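Local coordinates for protein GDP-mannose-dependent alpha-(1-6)-phosphatidylinositol monomannoside mannosyltransferase (Corynebacterium glutamicum, PDB 3OKC) that is a mannosyltransferase of the GT-B class of glycosyltransferases, built from two Rossmann-like domains that face each other across a cleft, at residues A[113-118]-A[142-147]. Sequence-based numbering, arbitrary orientation.
Sequences VIASTH and DVLTYI
Strands 112-116 and 143-146 pair in parallel as inner neighbours of the seven-stranded sheet of the N-terminal domain, I114 opposite V143, A115 opposite L144 and S116 opposite T145. Backbone bonds zip them together: V143 N to V113 O, A115 N to V143 O, T145 N to A115 O and T117 N to T145 O. At the start of the pair D142 grips V113 twice. Its own N shares V113 O with V143 N, while its carboxylate reaches back so that the anti lone pair of OD2 takes V113 N at 2.7 Å; K106 forms a salt bridge to the same oxygen.

On one face I114 and V143 lie side by side, and I114 CG2 also meets T145 CG2 at 3.8 Å. Next to them S116 OG and T145 OG1 share a hydrogen bond of 2.7 Å, with W91 a further partner of the serine. A115 and L144 occupy the other face. Just past the strand, T117 brings CG2 within 3.6 Å of L144 CD1, both residues touching F159 of helix 149-159. T117 OG1, set between the backbone N and the carbonyl carbon (chi1 61°), reaches a lone pair of T145 O in the carbonyl plane, 2.6 Å away; T117 N approaches that oxygen from above the plane.

Past T145 two waters replace direct backbone bonds: one joins T117 O to T145 OG1, another links T117 OG1, H118 O and I147 N. I147 CG2 still packs against T117 O and H118 CA. The side chain of I147 lies about 8 Å from the bound GDP, and C-terminal strand ends facing the interdomain cleft are characteristic of the Rossmann-like GT-B fold.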
loop_
_atom_site.group_PDB
_atom_site.type_symbol
_atom_site.label_atom_id
_atom_site.label_comp_id
_atom_site.label_asym_id
_atom_site.label_seq_id
_atom_site.Cartn_x
_atom_site.Cartn_y
_atom_site.Cartn_z
ATOM N N VAL A 113 -6.022 20.309 11.724
ATOM C CA VAL A 113 -6.117 19.896 10.325
ATOM C C VAL A 113 -5.011 18.881 10.017
ATOM O O VAL A 113 -3.830 19.148 10.247
ATOM C CB VAL A 113 -6.047 21.105 9.345
ATOM C CG1 VAL A 113 -6.153 20.636 7.903
ATOM C CG2 VAL A 113 -7.145 22.122 9.649
ATOM N N ILE A 114 -5.417 17.712 9.531
ATOM C CA ILE A 114 -4.496 16.647 9.136
ATOM C C ILE A 114 -4.608 16.455 7.622
ATOM O O ILE A 114 -5.702 16.546 7.060
ATOM C CB ILE A 114 -4.807 15.287 9.856
ATOM C CG1 ILE A 114 -4.984 15.462 11.368
ATOM C CG2 ILE A 114 -3.727 14.233 9.570
ATOM C CD1 ILE A 114 -6.427 15.542 11.820
ATOM N N ALA A 115 -3.477 16.219 6.966
ATOM C CA ALA A 115 -3.467 15.857 5.550
ATOM C C ALA A 115 -2.553 14.653 5.323
ATOM O O ALA A 115 -1.434 14.603 5.854
ATOM C CB ALA A 115 -3.038 17.040 4.686
ATOM N N SER A 116 -3.039 13.682 4.551
ATOM C CA SER A 116 -2.255 12.485 4.248
ATOM C C SER A 116 -1.641 12.510 2.850
ATOM O O SER A 116 -2.326 12.763 1.862
ATOM C CB SER A 116 -3.085 11.215 4.448
ATOM O OG SER A 116 -3.363 10.993 5.826
ATOM N N THR A 117 -0.336 12.263 2.788
ATOM C CA THR A 117 0.356 12.094 1.518
ATOM C C THR A 117 0.493 10.616 1.201
ATOM O O THR A 117 0.414 9.763 2.092
ATOM C CB THR A 117 1.767 12.706 1.532
ATOM O OG1 THR A 117 2.553 12.063 2.541
ATOM C CG2 THR A 117 1.714 14.216 1.771
ATOM N N HIS A 118 0.693 10.321 -0.080
ATOM C CA HIS A 118 0.933 8.962 -0.536
ATOM C C HIS A 118 2.112 8.995 -1.508
ATOM O O HIS A 118 3.221 9.376 -1.115
ATOM C CB HIS A 118 -0.345 8.374 -1.151
ATOM C CG HIS A 118 -1.548 8.536 -0.275
ATOM N ND1 HIS A 118 -1.953 7.569 0.621
ATOM C CD2 HIS A 118 -2.404 9.575 -0.118
ATOM C CE1 HIS A 118 -3.018 7.997 1.276
ATOM N NE2 HIS A 118 -3.310 9.212 0.849
ATOM N N ASP A 142 -1.687 21.195 10.294
ATOM C CA ASP A 142 -1.028 20.940 11.576
ATOM C C ASP A 142 -0.279 19.603 11.591
ATOM O O ASP A 142 0.788 19.492 12.197
ATOM C CB ASP A 142 -2.051 20.991 12.718
ATOM C CG ASP A 142 -2.912 22.251 12.680
ATOM O OD1 ASP A 142 -2.366 23.364 12.855
ATOM O OD2 ASP A 142 -4.136 22.134 12.471
ATOM N N VAL A 143 -0.846 18.594 10.928
ATOM C CA VAL A 143 -0.248 17.259 10.862
ATOM C C VAL A 143 -0.185 16.776 9.413
ATOM O O VAL A 143 -1.206 16.717 8.722
ATOM C CB VAL A 143 -1.020 16.218 11.736
ATOM C CG1 VAL A 143 -0.360 14.844 11.659
ATOM C CG2 VAL A 143 -1.116 16.671 13.194
ATOM N N LEU A 144 1.021 16.444 8.960
ATOM C CA LEU A 144 1.238 15.895 7.624
ATOM C C LEU A 144 1.701 14.446 7.781
ATOM O O LEU A 144 2.770 14.187 8.341
ATOM C CB LEU A 144 2.277 16.742 6.873
ATOM C CG LEU A 144 2.448 16.769 5.341
ATOM C CD1 LEU A 144 3.218 15.550 4.817
ATOM C CD2 LEU A 144 1.121 16.962 4.589
ATOM N N THR A 145 0.882 13.504 7.321
ATOM C CA THR A 145 1.237 12.089 7.392
ATOM C C THR A 145 1.937 11.603 6.111
ATOM O O THR A 145 1.705 12.135 5.020
ATOM C CB THR A 145 0.026 11.162 7.761
ATOM O OG1 THR A 145 -0.761 10.879 6.598
ATOM C CG2 THR A 145 -0.859 11.782 8.849
ATOM N N TYR A 146 2.803 10.604 6.263
ATOM C CA TYR A 146 3.572 10.057 5.151
ATOM C C TYR A 146 3.651 8.538 5.264
ATOM O O TYR A 146 3.611 7.991 6.370
ATOM C CB TYR A 146 4.977 10.673 5.103
ATOM C CG TYR A 146 5.807 10.443 6.348
ATOM C CD1 TYR A 146 6.639 9.323 6.465
ATOM C CD2 TYR A 146 5.769 11.349 7.408
ATOM C CE1 TYR A 146 7.408 9.112 7.607
ATOM C CE2 TYR A 146 6.528 11.146 8.554
ATOM C CZ TYR A 146 7.344 10.027 8.649
ATOM O OH TYR A 146 8.100 9.836 9.788
ATOM N N ILE A 147 3.762 7.865 4.118
ATOM C CA ILE A 147 3.759 6.398 4.082
ATOM C C ILE A 147 5.128 5.769 4.381
ATOM O O ILE A 147 5.193 4.676 4.951
ATOM C CB ILE A 147 3.140 5.818 2.762
ATOM C CG1 ILE A 147 4.042 6.093 1.552
ATOM C CG2 ILE A 147 1.707 6.344 2.555
ATOM C CD1 ILE A 147 3.678 5.310 0.302
HETATM O O HOH W 1 0.143 9.144 4.874
HETATM O O HOH W 2 3.797 9.625 1.508
#